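Local coordinates for LPXTG-motif cell wall anchor domain protein (Mobiluncus mulieris, PDB 5U5O) that probably serves in cell adhesion as part of a giant, cell-wall-linked bacterial adhesin that carries intramolecular covalent cross-links, which probably stiffen its Ig-like domains, at residues 34-39 and 86-91; 43-48 and 130-135; 97-102 and 122-127. One frame throughout, in Å; residues are numbered along the deposited sequence.

Overall arrangement
All three contacts lie in the first of the two Ig-like domains of this adhesin fragment, the one of the T-Q ester bond family. Contact 1 joins the end of strand 26-36 to the close of helix 82-88. Contact 3, its centre about 17 Å away, packs the sheet holding strands 26-36 and 94-104 against that holding 43-52 and 118-127. Contact 2, centred about 12 Å from contact 3 and 20 Å from contact 1, covers the second sheet's outer side. Along the chain, contacts 1 and 2 alternate; contact 1 closes before contact 3 opens, and contact 3 is nested inside contact 2. Together they probably tie helix, both sheets and hairpin into one compact domain.

Contact 1 of 3, residues 34-39 and 86-91; sequences RLYNVE and TKYGED
Y36 and Y88 lay their rings over one another at an oblique angle, with centroids 4.4 Å apart and planes inclined by 35°. The overlap is partial: Y36 CD2 presses to 3.4 Å from Y88 CZ, near the rim of the ring, while Y88 CD2 lies over a face of Y36. Y36 CB adds a CH-pi contact, 4.3 Å from the centroid of the Y88 ring and close to its normal. In both residues CG lies opposite the carbonyl carbon (chi1 -52° in Y36, -67° in Y88), and the side chains cross at about a right angle. Tyrosine gives each place a broad ring face; the hydroxyl of Y36 also reaches E84 on the helix. The far face of the Y36 ring is covered by R34 O, 3.8 Å above its plane.

Beside the rings, two waters link N37 to the last residue of the helix and the chain just beyond it. One accepts from N37 ND2 and donates to both Y88 O and D91 OD1; the other donates to N37 OD1 and D91 O. An amide can use both its ends in this way, and N37 OD1 also accepts a hydrogen bond from K93 N. G89 leaves the helix with positive phi, which glycine adopts readily, and D91 pairs further out with K1. The contact thus fastens helix 82-88 and its exit turn to the end of strand 26-36, where strand 94-104 runs alongside and Y36 packs on V94.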
ATOM      1  N   ARG A  34     -10.993  20.373 -13.592  1.00 12.02           N
ATOM      2  CA  ARG A  34     -10.600  21.473 -14.484  1.00 12.31           C
ATOM      3  C   ARG A  34     -11.463  21.387 -15.754  1.00 11.70           C
ATOM      4  O   ARG A  34     -11.417  20.383 -16.460  1.00 14.11           O
ATOM      5  CB  ARG A  34      -9.116  21.344 -14.812  1.00 13.32           C
ATOM      6  CG  ARG A  34      -8.193  21.168 -13.612  1.00 14.41           C
ATOM      7  CD  ARG A  34      -7.780  22.498 -13.027  1.00 13.65           C
ATOM      8  NE  ARG A  34      -6.783  23.195 -13.867  1.00 12.89           N
ATOM      9  CZ  ARG A  34      -6.205  24.354 -13.560  1.00 12.57           C
ATOM     10  NH1 ARG A  34      -6.493  24.950 -12.404  1.00 13.28           N
ATOM     11  NH2 ARG A  34      -5.318  24.933 -14.373  1.00 12.58           N
ATOM     12  N   LEU A  35     -12.277  22.416 -15.946  1.00 12.54           N
ATOM     13  CA  LEU A  35     -13.175  22.475 -17.097  1.00 12.26           C
ATOM     14  C   LEU A  35     -12.591  23.405 -18.145  1.00 12.10           C
ATOM     15  O   LEU A  35     -12.261  24.544 -17.864  1.00 14.61           O
ATOM     16  CB  LEU A  35     -14.536  22.975 -16.699  1.00 11.97           C
ATOM     17  CG  LEU A  35     -15.228  22.188 -15.578  1.00 13.40           C
ATOM     18  CD1 LEU A  35     -16.573  22.806 -15.223  1.00 15.33           C
ATOM     19  CD2 LEU A  35     -15.408  20.715 -15.904  1.00 14.04           C
ATOM     20  N   TYR A  36     -12.465  22.895 -19.386  1.00 11.11           N
ATOM     21  CA  TYR A  36     -11.737  23.582 -20.486  1.00 11.52           C
ATOM     22  C   TYR A  36     -12.702  24.094 -21.543  1.00 11.54           C
ATOM     23  O   TYR A  36     -13.497  23.308 -22.035  1.00 13.11           O
ATOM     24  CB  TYR A  36     -10.734  22.636 -21.136  1.00 11.03           C
ATOM     25  CG  TYR A  36      -9.811  21.965 -20.160  1.00 11.22           C
ATOM     26  CD1 TYR A  36      -9.062  22.717 -19.267  1.00 11.98           C
ATOM     27  CD2 TYR A  36      -9.681  20.603 -20.145  1.00 11.54           C
ATOM     28  CE1 TYR A  36      -8.205  22.116 -18.370  1.00 12.19           C
ATOM     29  CE2 TYR A  36      -8.839  19.972 -19.220  1.00 11.71           C
ATOM     30  CZ  TYR A  36      -8.093  20.757 -18.366  1.00 11.70           C
ATOM     31  OH  TYR A  36      -7.252  20.147 -17.434  1.00 13.16           O
ATOM     32  N   ASN A  37     -12.690  25.405 -21.737  1.00 11.85           N
ATOM     33  CA  ASN A  37     -13.457  26.009 -22.867  1.00 11.91           C
ATOM     34  C   ASN A  37     -14.944  25.709 -22.756  1.00 12.02           C
ATOM     35  O   ASN A  37     -15.629  25.496 -23.768  1.00 14.86           O
ATOM     36  CB  ASN A  37     -12.865  25.622 -24.238  1.00 12.18           C
ATOM     37  CG  ASN A  37     -11.543  26.273 -24.461  1.00 12.37           C
ATOM     38  OD1 ASN A  37     -11.234  27.316 -23.893  1.00 14.38           O
ATOM     39  ND2 ASN A  37     -10.777  25.723 -25.398  1.00 12.82           N
ATOM     40  N   VAL A  38     -15.457  25.773 -21.522  1.00 12.05           N
ATOM     41  CA  VAL A  38     -16.865  25.679 -21.236  1.00 12.01           C
ATOM     42  C   VAL A  38     -17.464  27.071 -21.269  1.00 12.74           C
ATOM     43  O   VAL A  38     -16.747  28.074 -21.267  1.00 14.82           O
ATOM     44  CB  VAL A  38     -17.126  24.999 -19.860  1.00 12.08           C
ATOM     45  CG1 VAL A  38     -16.922  23.504 -19.985  1.00 12.05           C
ATOM     46  CG2 VAL A  38     -16.264  25.572 -18.728  1.00 11.41           C
ATOM     47  N   GLU A  39     -18.786  27.134 -21.272  1.00 12.45           N
ATOM     48  CA  GLU A  39     -19.496  28.393 -21.451  1.00 12.56           C
ATOM     49  C   GLU A  39     -19.981  28.926 -20.091  1.00 12.08           C
ATOM     50  O   GLU A  39     -20.760  28.269 -19.397  1.00 13.44           O
ATOM     51  CB  GLU A  39     -20.686  28.194 -22.391  1.00 12.89           C
ATOM     52  CG  GLU A  39     -21.453  29.469 -22.672  1.00 13.24           C
ATOM     53  CD  GLU A  39     -22.524  29.286 -23.749  1.00 14.29           C
ATOM     54  OE1 GLU A  39     -22.245  28.672 -24.811  1.00 16.54           O
ATOM     55  OE2 GLU A  39     -23.647  29.776 -23.536  1.00 16.13           O
ATOM     56  N   THR A  86      -0.569  23.139 -23.861  1.00 11.87           N
ATOM     57  CA  THR A  86      -0.024  22.284 -24.919  1.00 12.74           C
ATOM     58  C   THR A  86      -1.115  21.483 -25.636  1.00 12.08           C
ATOM     59  O   THR A  86      -1.100  21.383 -26.873  1.00 13.44           O
ATOM     60  CB  THR A  86       1.044  21.341 -24.325  1.00 14.65           C
ATOM     61  OG1 THR A  86       2.146  22.130 -23.861  1.00 16.82           O
ATOM     62  CG2 THR A  86       1.539  20.346 -25.337  1.00 15.06           C
ATOM     63  N   LYS A  87      -2.053  20.940 -24.863  1.00 11.93           N
ATOM     64  CA  LYS A  87      -3.143  20.122 -25.396  1.00 13.08           C
ATOM     65  C   LYS A  87      -4.250  20.932 -26.071  1.00 13.53           C
ATOM     66  O   LYS A  87      -4.670  20.603 -27.174  1.00 16.96           O
ATOM     67  CB  LYS A  87      -3.755  19.267 -24.274  1.00 15.30           C
ATOM     68  CG  LYS A  87      -2.884  18.123 -23.772  1.00 17.93           C
ATOM     69  CD  LYS A  87      -3.429  17.562 -22.458  1.00 22.12           C
ATOM     70  CE  LYS A  87      -2.584  16.447 -21.848  1.00 25.79           C
ATOM     71  NZ  LYS A  87      -2.638  15.189 -22.654  1.00 36.85           N
ATOM     72  N   TYR A  88      -4.714  21.979 -25.397  1.00 13.00           N
ATOM     73  CA  TYR A  88      -5.926  22.700 -25.762  1.00 13.03           C
ATOM     74  C   TYR A  88      -5.687  24.038 -26.420  1.00 14.12           C
ATOM     75  O   TYR A  88      -6.626  24.608 -26.988  1.00 16.74           O
ATOM     76  CB  TYR A  88      -6.800  22.917 -24.517  1.00 13.16           C
ATOM     77  CG  TYR A  88      -7.344  21.641 -23.972  1.00 15.70           C
ATOM     78  CD1 TYR A  88      -8.504  21.081 -24.495  1.00 18.43           C
ATOM     79  CD2 TYR A  88      -6.739  21.006 -22.879  1.00 14.51           C
ATOM     80  CE1 TYR A  88      -9.014  19.899 -23.993  1.00 21.00           C
ATOM     81  CE2 TYR A  88      -7.223  19.809 -22.390  1.00 17.93           C
ATOM     82  CZ  TYR A  88      -8.375  19.269 -22.941  1.00 20.80           C
ATOM     83  OH  TYR A  88      -8.909  18.101 -22.472  1.00 27.72           O
ATOM     84  N   GLY A  89      -4.449  24.525 -26.384  1.00 13.28           N
ATOM     85  CA  GLY A  89      -4.098  25.829 -26.925  1.00 14.32           C
ATOM     86  C   GLY A  89      -3.765  26.834 -25.853  1.00 12.45           C
ATOM     87  O   GLY A  89      -4.304  26.772 -24.744  1.00 13.32           O
ATOM     88  N   GLU A  90      -2.911  27.792 -26.182  1.00 14.49           N
ATOM     89  CA  GLU A  90      -2.425  28.761 -25.206  1.00 15.70           C
ATOM     90  C   GLU A  90      -3.529  29.647 -24.653  1.00 14.61           C
ATOM     91  O   GLU A  90      -3.397  30.164 -23.546  1.00 17.24           O
ATOM     92  CB  GLU A  90      -1.254  29.580 -25.777  1.00 19.26           C
ATOM     93  CG  GLU A  90       0.037  28.768 -25.762  1.00 26.46           C
ATOM     94  CD  GLU A  90       1.307  29.573 -25.969  1.00 30.40           C
ATOM     95  OE1 GLU A  90       1.258  30.649 -26.603  1.00 33.22           O
ATOM     96  OE2 GLU A  90       2.370  29.106 -25.493  1.00 31.34           O
ATOM     97  N   ASP A  91      -4.619  29.792 -25.404  1.00 14.78           N
ATOM     98  CA  ASP A  91      -5.782  30.568 -24.988  1.00 13.88           C
ATOM     99  C   ASP A  91      -6.886  29.764 -24.321  1.00 13.92           C
ATOM    100  O   ASP A  91      -7.981  30.296 -24.121  1.00 14.36           O
ATOM    101  CB  ASP A  91      -6.360  31.356 -26.188  1.00 15.68           C
ATOM    102  CG  ASP A  91      -7.010  30.464 -27.236  1.00 16.10           C
ATOM    103  OD1 ASP A  91      -6.907  29.226 -27.163  1.00 16.92           O
ATOM    104  OD2 ASP A  91      -7.597  31.012 -28.205  1.00 23.02           O
TER
HETATM  105  O   HOH W   1      -8.265  26.781 -26.465  1.00 16.90           O
HETATM  106  O   HOH W   2     -10.457  29.631 -25.297  1.00 23.34           O

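Contact 2 of 3, residues 43-48 and 130-135; sequences TYAIAG and GTYEKV
The methyl of A45 sits over the ring of Y132, and these two residues bury the most surface here. A45 CB stands 3.8 Å from the centroid of the Y132 ring, 15° off its normal, which makes a clear CH-pi contact. The methyl is displaced slightly toward the rim, so its nearest ring atom is Y132 CE1, at 3.7 Å from A45 CB. Alanine suits the spot because its CB points at the incoming ring and its small size lets that ring come down almost onto the strand; Y132 CE1 is also only 3.8 Å from A45 N. A first torsion of 46° puts CG of Y132 in the crowded position between its own N and carbonyl carbon and swings the ring toward strand 43-52, while chi2 of -85° turns its face to A45 CB.

At the far end of the ring the hydroxyl arrives at T43. Y132 OH is 3.4 Å from T43 O, which lies near the ring plane at its edge, at most a weak hydrogen bond. T43 CG2 is anti to the backbone N and ends 4.0 Å from Y132 OH, the two side chains crossing at about a right angle. Threonine thus offers a methyl to the tyrosine, and its branched CB is at home in an extended strand.

V135 also points toward 43-48 but stops short of close contact; it packs on V140, which touches A45 and Y132 as well. The short hairpin of 132-135 and 140-142 therefore lies across the outer surface of strand 43-52, which is hydrogen-bonded to 64-71 on one edge and to 118-127 on the other, and Y132 also reaches T69 of strand 64-71.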
ATOM      1  N   THR A  43     -25.055  25.281 -17.193  1.00 13.07           N
ATOM      2  CA  THR A  43     -25.027  24.328 -16.099  1.00 13.72           C
ATOM      3  C   THR A  43     -24.700  22.945 -16.629  1.00 14.26           C
ATOM      4  O   THR A  43     -25.491  22.338 -17.320  1.00 18.50           O
ATOM      5  CB  THR A  43     -26.352  24.290 -15.317  1.00 15.84           C
ATOM      6  OG1 THR A  43     -26.605  25.596 -14.802  1.00 17.50           O
ATOM      7  CG2 THR A  43     -26.272  23.273 -14.157  1.00 16.68           C
ATOM      8  N   TYR A  44     -23.533  22.452 -16.247  1.00 13.94           N
ATOM      9  CA  TYR A  44     -23.029  21.146 -16.631  1.00 13.99           C
ATOM     10  C   TYR A  44     -23.196  20.186 -15.459  1.00 14.02           C
ATOM     11  O   TYR A  44     -23.329  20.614 -14.287  1.00 16.31           O
ATOM     12  CB  TYR A  44     -21.536  21.235 -16.932  1.00 13.73           C
ATOM     13  CG  TYR A  44     -21.221  22.142 -18.094  1.00 12.46           C
ATOM     14  CD1 TYR A  44     -21.143  23.513 -17.936  1.00 12.73           C
ATOM     15  CD2 TYR A  44     -20.935  21.622 -19.354  1.00 12.51           C
ATOM     16  CE1 TYR A  44     -20.862  24.357 -19.011  1.00 13.53           C
ATOM     17  CE2 TYR A  44     -20.630  22.458 -20.423  1.00 12.55           C
ATOM     18  CZ  TYR A  44     -20.588  23.820 -20.244  1.00 13.24           C
ATOM     19  OH  TYR A  44     -20.325  24.700 -21.281  1.00 15.60           O
ATOM     20  N   ALA A  45     -23.208  18.894 -15.758  1.00 14.65           N
ATOM     21  CA  ALA A  45     -23.057  17.869 -14.719  1.00 14.90           C
ATOM     22  C   ALA A  45     -21.670  17.279 -14.858  1.00 14.01           C
ATOM     23  O   ALA A  45     -21.166  17.039 -15.958  1.00 15.96           O
ATOM     24  CB  ALA A  45     -24.109  16.776 -14.842  1.00 15.54           C
ATOM     25  N   ILE A  46     -21.051  17.031 -13.707  1.00 13.63           N
ATOM     26  CA  ILE A  46     -19.773  16.346 -13.624  1.00 13.88           C
ATOM     27  C   ILE A  46     -19.883  15.091 -12.780  1.00 15.02           C
ATOM     28  O   ILE A  46     -20.634  15.074 -11.776  1.00 16.47           O
ATOM     29  CB  ILE A  46     -18.624  17.270 -13.141  1.00 13.23           C
ATOM     30  CG1 ILE A  46     -18.969  17.985 -11.830  1.00 13.61           C
ATOM     31  CG2 ILE A  46     -18.270  18.244 -14.273  1.00 12.46           C
ATOM     32  CD1 ILE A  46     -17.776  18.698 -11.237  1.00 13.98           C
ATOM     33  N   ALA A  47     -19.135  14.062 -13.136  1.00 16.07           N
ATOM     34  CA  ALA A  47     -19.075  12.827 -12.324  1.00 14.98           C
ATOM     35  C   ALA A  47     -17.660  12.379 -12.244  1.00 14.02           C
ATOM     36  O   ALA A  47     -16.898  12.454 -13.234  1.00 17.27           O
ATOM     37  CB  ALA A  47     -19.917  11.739 -12.959  1.00 15.04           C
ATOM     38  N   GLY A  48     -17.299  11.876 -11.073  1.00 13.57           N
ATOM     39  CA  GLY A  48     -16.002  11.283 -10.835  1.00 14.07           C
ATOM     40  C   GLY A  48     -16.143   9.887 -10.243  1.00 14.56           C
ATOM     41  O   GLY A  48     -17.109   9.602  -9.510  1.00 16.95           O
ATOM     42  N   GLY A 130     -28.821  19.796 -20.415  1.00 15.75           N
ATOM     43  CA  GLY A 130     -29.910  19.133 -21.133  1.00 20.75           C
ATOM     44  C   GLY A 130     -29.679  17.710 -21.615  1.00 21.12           C
ATOM     45  O   GLY A 130     -30.596  17.095 -22.175  1.00 24.58           O
ATOM     46  N   THR A 131     -28.473  17.175 -21.412  1.00 20.13           N
ATOM     47  CA  THR A 131     -28.104  15.851 -21.941  1.00 20.70           C
ATOM     48  C   THR A 131     -28.290  14.709 -20.933  1.00 22.48           C
ATOM     49  O   THR A 131     -28.064  13.540 -21.261  1.00 24.19           O
ATOM     50  CB  THR A 131     -26.649  15.832 -22.447  1.00 18.79           C
ATOM     51  OG1 THR A 131     -25.738  16.009 -21.350  1.00 19.44           O
ATOM     52  CG2 THR A 131     -26.419  16.925 -23.501  1.00 18.67           C
ATOM     53  N   TYR A 132     -28.707  15.048 -19.717  1.00 23.92           N
ATOM     54  CA  TYR A 132     -28.862  14.077 -18.634  1.00 26.77           C
ATOM     55  C   TYR A 132     -30.295  14.136 -18.105  1.00 28.00           C
ATOM     56  O   TYR A 132     -30.858  15.218 -17.974  1.00 27.47           O
ATOM     57  CB  TYR A 132     -27.824  14.324 -17.513  1.00 26.00           C
ATOM     58  CG  TYR A 132     -27.645  15.770 -17.047  1.00 27.09           C
ATOM     59  CD1 TYR A 132     -26.792  16.640 -17.717  1.00 27.68           C
ATOM     60  CD2 TYR A 132     -28.291  16.252 -15.898  1.00 30.19           C
ATOM     61  CE1 TYR A 132     -26.610  17.951 -17.293  1.00 28.63           C
ATOM     62  CE2 TYR A 132     -28.113  17.567 -15.468  1.00 33.54           C
ATOM     63  CZ  TYR A 132     -27.266  18.414 -16.162  1.00 32.52           C
ATOM     64  OH  TYR A 132     -27.079  19.722 -15.755  1.00 31.75           O
ATOM     65  N   GLU A 133     -30.887  12.967 -17.836  1.00 31.80           N
ATOM     66  CA  GLU A 133     -32.263  12.885 -17.303  1.00 29.83           C
ATOM     67  C   GLU A 133     -32.309  13.417 -15.878  1.00 31.84           C
ATOM     68  O   GLU A 133     -33.216  14.156 -15.515  1.00 36.09           O
ATOM     69  CB  GLU A 133     -32.801  11.453 -17.358  1.00 26.87           C
ATOM     70  N   LYS A 134     -31.316  13.036 -15.083  1.00 29.85           N
ATOM     71  CA  LYS A 134     -31.119  13.603 -13.741  1.00 29.40           C
ATOM     72  C   LYS A 134     -29.729  13.257 -13.210  1.00 29.50           C
ATOM     73  O   LYS A 134     -28.978  12.482 -13.818  1.00 29.24           O
ATOM     74  CB  LYS A 134     -32.194  13.112 -12.755  1.00 31.29           C
ATOM     75  CG  LYS A 134     -32.349  11.608 -12.731  1.00 30.83           C
ATOM     76  CD  LYS A 134     -33.185  11.141 -11.552  1.00 35.24           C
ATOM     77  CE  LYS A 134     -33.579   9.687 -11.726  1.00 43.88           C
ATOM     78  NZ  LYS A 134     -32.394   8.793 -11.874  1.00 49.66           N
ATOM     79  N   VAL A 135     -29.403  13.849 -12.070  1.00 26.44           N
ATOM     80  CA  VAL A 135     -28.144  13.605 -11.391  1.00 23.30           C
ATOM     81  C   VAL A 135     -28.465  13.340  -9.930  1.00 24.52           C
ATOM     82  O   VAL A 135     -29.243  14.074  -9.307  1.00 27.76           O
ATOM     83  CB  VAL A 135     -27.172  14.797 -11.605  1.00 22.26           C
ATOM     84  CG1 VAL A 135     -27.628  16.047 -10.875  1.00 22.03           C
ATOM     85  CG2 VAL A 135     -25.749  14.453 -11.205  1.00 15.61           C
TER

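Contact 3 of 3, residues 97-102 and 122-127; sequences TEMDLT and VYEQLW
Across the interior of an Ig-like beta sandwich, M99 and L101 of strand 94-104 reach E124 and V122 of strand 118-127 in the facing sheet. The backbones stay well apart, with CA atoms 10.4 Å from each other for M99 and E124 and 8.7 Å for L101 and V122, so side chains alone bridge the gap.

L101 and V122 meet obliquely through their branches: L101 CD1 faces both methyls of V122 almost equally, 3.9 Å from V122 CG2 and 4.0 Å from V122 CG1. Branched aliphatic residues fit this setting, filling the buried space between sheets without asking for polar partners. V122 also touches D31 of strand 26-36.

M99 and E124 meet head-on from the two sheets, in a close van der Waals contact of sulfur and carboxylate oxygen. The glutamate starts with CG anti to its own N, then bends at chi2 (80°), which swings the carboxylate out of the sheet and toward the methionine. Methionine is long and flexible enough to meet it; its chain folds at chi3, carrying the terminal methyl, M99 CE, round to 4.0 Å from E124 OE2. A buried carboxylate is unusual in a sandwich core, and here D31 brings a second acid group close by, while I46 packs against the carboxylate end of E124, which also touches V33. The tightest approach of the pair is between M99 SD and E124 OE2, 3.3 Å apart, with E124 OE1 further off at 3.9 Å from the same sulfur.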
ATOM      1  N   THR A  97     -13.378  23.503 -10.225  1.00 12.87           N
ATOM      2  CA  THR A  97     -14.241  23.171  -9.086  1.00 12.99           C
ATOM      3  C   THR A  97     -13.683  21.898  -8.472  1.00 13.51           C
ATOM      4  O   THR A  97     -12.586  21.472  -8.821  1.00 15.05           O
ATOM      5  CB  THR A  97     -15.704  23.038  -9.541  1.00 13.43           C
ATOM      6  OG1 THR A  97     -16.536  22.877  -8.385  1.00 16.37           O
ATOM      7  CG2 THR A  97     -15.919  21.888 -10.499  1.00 13.37           C
ATOM      8  N   GLU A  98     -14.378  21.335  -7.483  1.00 14.95           N
ATOM      9  CA  GLU A  98     -13.869  20.110  -6.854  1.00 14.87           C
ATOM     10  C   GLU A  98     -14.975  19.206  -6.368  1.00 14.14           C
ATOM     11  O   GLU A  98     -16.100  19.655  -6.141  1.00 15.66           O
ATOM     12  CB  GLU A  98     -12.932  20.434  -5.695  1.00 18.50           C
ATOM     13  CG  GLU A  98     -13.584  21.186  -4.558  1.00 21.80           C
ATOM     14  CD  GLU A  98     -12.592  21.551  -3.478  1.00 28.18           C
ATOM     15  OE1 GLU A  98     -11.839  22.528  -3.669  1.00 34.47           O
ATOM     16  OE2 GLU A  98     -12.566  20.864  -2.437  1.00 31.62           O
ATOM     17  N   MET A  99     -14.639  17.927  -6.212  1.00 14.09           N
ATOM     18  CA  MET A  99     -15.533  16.950  -5.595  1.00 14.26           C
ATOM     19  C   MET A  99     -14.693  16.008  -4.741  1.00 14.36           C
ATOM     20  O   MET A  99     -13.493  15.865  -4.963  1.00 17.00           O
ATOM     21  CB  MET A  99     -16.367  16.163  -6.608  1.00 14.96           C
ATOM     22  CG  MET A  99     -15.698  15.911  -7.969  1.00 15.63           C
ATOM     23  SD  MET A  99     -16.537  14.658  -8.974  1.00 17.89           S
ATOM     24  CE  MET A  99     -18.209  15.319  -9.005  1.00 16.83           C
ATOM     25  N   ASP A 100     -15.323  15.408  -3.732  1.00 14.60           N
ATOM     26  CA  ASP A 100     -14.663  14.435  -2.871  1.00 14.79           C
ATOM     27  C   ASP A 100     -15.030  13.014  -3.255  1.00 15.03           C
ATOM     28  O   ASP A 100     -16.188  12.725  -3.555  1.00 17.57           O
ATOM     29  CB  ASP A 100     -15.082  14.652  -1.421  1.00 16.45           C
ATOM     30  CG  ASP A 100     -14.454  15.882  -0.790  1.00 18.57           C
ATOM     31  OD1 ASP A 100     -13.458  16.439  -1.295  1.00 23.61           O
ATOM     32  OD2 ASP A 100     -14.912  16.221   0.333  1.00 28.71           O
ATOM     33  N   LEU A 101     -14.036  12.128  -3.229  1.00 14.71           N
ATOM     34  CA  LEU A 101     -14.231  10.696  -3.450  1.00 14.22           C
ATOM     35  C   LEU A 101     -13.690   9.958  -2.220  1.00 14.12           C
ATOM     36  O   LEU A 101     -12.477   9.934  -1.988  1.00 17.39           O
ATOM     37  CB  LEU A 101     -13.497  10.249  -4.722  1.00 13.76           C
ATOM     38  CG  LEU A 101     -14.066  10.801  -6.036  1.00 14.53           C
ATOM     39  CD1 LEU A 101     -13.079  10.588  -7.172  1.00 14.00           C
ATOM     40  CD2 LEU A 101     -15.398  10.141  -6.354  1.00 15.85           C
ATOM     41  N   THR A 102     -14.594   9.385  -1.432  1.00 15.00           N
ATOM     42  CA  THR A 102     -14.233   8.793  -0.155  1.00 15.16           C
ATOM     43  C   THR A 102     -14.262   7.283  -0.261  1.00 15.55           C
ATOM     44  O   THR A 102     -15.257   6.687  -0.660  1.00 17.04           O
ATOM     45  CB  THR A 102     -15.148   9.339   0.946  1.00 17.69           C
ATOM     46  OG1 THR A 102     -14.924  10.752   1.050  1.00 21.85           O
ATOM     47  CG2 THR A 102     -14.851   8.703   2.283  1.00 19.18           C
ATOM     48  N   VAL A 122      -8.441   8.435 -10.663  1.00 14.56           N
ATOM     49  CA  VAL A 122      -9.730   9.116 -10.785  1.00 13.81           C
ATOM     50  C   VAL A 122     -10.077   9.267 -12.278  1.00 14.23           C
ATOM     51  O   VAL A 122      -9.211   9.634 -13.098  1.00 16.35           O
ATOM     52  CB  VAL A 122      -9.651  10.512 -10.178  1.00 13.22           C
ATOM     53  CG1 VAL A 122     -10.895  11.339 -10.479  1.00 12.14           C
ATOM     54  CG2 VAL A 122      -9.454  10.377  -8.678  1.00 12.81           C
ATOM     55  N   TYR A 123     -11.308   8.907 -12.624  1.00 14.34           N
ATOM     56  CA  TYR A 123     -11.916   9.138 -13.948  1.00 16.08           C
ATOM     57  C   TYR A 123     -12.956  10.229 -13.759  1.00 14.97           C
ATOM     58  O   TYR A 123     -13.552  10.355 -12.680  1.00 16.04           O
ATOM     59  CB  TYR A 123     -12.588   7.847 -14.394  1.00 16.49           C
ATOM     60  CG  TYR A 123     -11.673   6.828 -15.074  1.00 17.21           C
ATOM     61  CD1 TYR A 123     -10.289   6.794 -14.858  1.00 19.11           C
ATOM     62  CD2 TYR A 123     -12.214   5.904 -15.975  1.00 19.15           C
ATOM     63  CE1 TYR A 123      -9.479   5.867 -15.509  1.00 19.07           C
ATOM     64  CE2 TYR A 123     -11.411   4.975 -16.620  1.00 20.72           C
ATOM     65  CZ  TYR A 123     -10.050   4.962 -16.386  1.00 21.70           C
ATOM     66  OH  TYR A 123      -9.273   4.033 -17.038  1.00 25.62           O
ATOM     67  N   GLU A 124     -13.190  11.026 -14.816  1.00 15.02           N
ATOM     68  CA  GLU A 124     -14.147  12.142 -14.749  1.00 14.63           C
ATOM     69  C   GLU A 124     -14.890  12.266 -16.071  1.00 14.43           C
ATOM     70  O   GLU A 124     -14.315  12.014 -17.157  1.00 15.90           O
ATOM     71  CB  GLU A 124     -13.441  13.473 -14.469  1.00 13.34           C
ATOM     72  CG  GLU A 124     -14.358  14.593 -13.989  1.00 11.39           C
ATOM     73  CD  GLU A 124     -14.698  14.484 -12.503  1.00 13.53           C
ATOM     74  OE1 GLU A 124     -14.030  13.718 -11.770  1.00 15.28           O
ATOM     75  OE2 GLU A 124     -15.666  15.143 -12.088  1.00 14.64           O
ATOM     76  N   GLN A 125     -16.163  12.620 -15.995  1.00 14.48           N
ATOM     77  CA  GLN A 125     -16.937  12.939 -17.202  1.00 14.37           C
ATOM     78  C   GLN A 125     -17.658  14.257 -17.020  1.00 12.60           C
ATOM     79  O   GLN A 125     -18.083  14.631 -15.892  1.00 14.53           O
ATOM     80  CB  GLN A 125     -17.928  11.829 -17.548  1.00 14.53           C
ATOM     81  CG  GLN A 125     -17.315  10.433 -17.622  1.00 14.39           C
ATOM     82  CD  GLN A 125     -17.151   9.797 -16.232  1.00 14.54           C
ATOM     83  OE1 GLN A 125     -18.055   9.873 -15.410  1.00 16.01           O
ATOM     84  NE2 GLN A 125     -15.988   9.202 -15.967  1.00 15.93           N
ATOM     85  N   LEU A 126     -17.839  14.939 -18.162  1.00 12.30           N
ATOM     86  CA  LEU A 126     -18.519  16.222 -18.233  1.00 12.12           C
ATOM     87  C   LEU A 126     -19.722  16.094 -19.147  1.00 12.88           C
ATOM     88  O   LEU A 126     -19.554  15.691 -20.310  1.00 14.37           O
ATOM     89  CB  LEU A 126     -17.560  17.277 -18.796  1.00 12.26           C
ATOM     90  CG  LEU A 126     -18.097  18.686 -19.044  1.00 11.74           C
ATOM     91  CD1 LEU A 126     -18.484  19.357 -17.736  1.00 11.51           C
ATOM     92  CD2 LEU A 126     -17.094  19.525 -19.839  1.00 12.25           C
ATOM     93  N   TRP A 127     -20.893  16.526 -18.688  1.00 13.85           N
ATOM     94  CA  TRP A 127     -22.158  16.401 -19.401  1.00 13.23           C
ATOM     95  C   TRP A 127     -22.689  17.815 -19.657  1.00 12.69           C
ATOM     96  O   TRP A 127     -22.803  18.633 -18.736  1.00 15.41           O
ATOM     97  CB  TRP A 127     -23.189  15.603 -18.594  1.00 14.47           C
ATOM     98  CG  TRP A 127     -22.854  14.165 -18.349  1.00 16.50           C
ATOM     99  CD1 TRP A 127     -21.974  13.676 -17.425  1.00 16.13           C
ATOM    100  CD2 TRP A 127     -23.440  13.026 -18.986  1.00 17.27           C
ATOM    101  NE1 TRP A 127     -21.956  12.312 -17.474  1.00 16.92           N
ATOM    102  CE2 TRP A 127     -22.852  11.878 -18.411  1.00 17.51           C
ATOM    103  CE3 TRP A 127     -24.406  12.859 -19.988  1.00 18.84           C
ATOM    104  CZ2 TRP A 127     -23.187  10.585 -18.807  1.00 18.85           C
ATOM    105  CZ3 TRP A 127     -24.737  11.574 -20.384  1.00 20.95           C
ATOM    106  CH2 TRP A 127     -24.124  10.449 -19.795  1.00 21.37           C
TER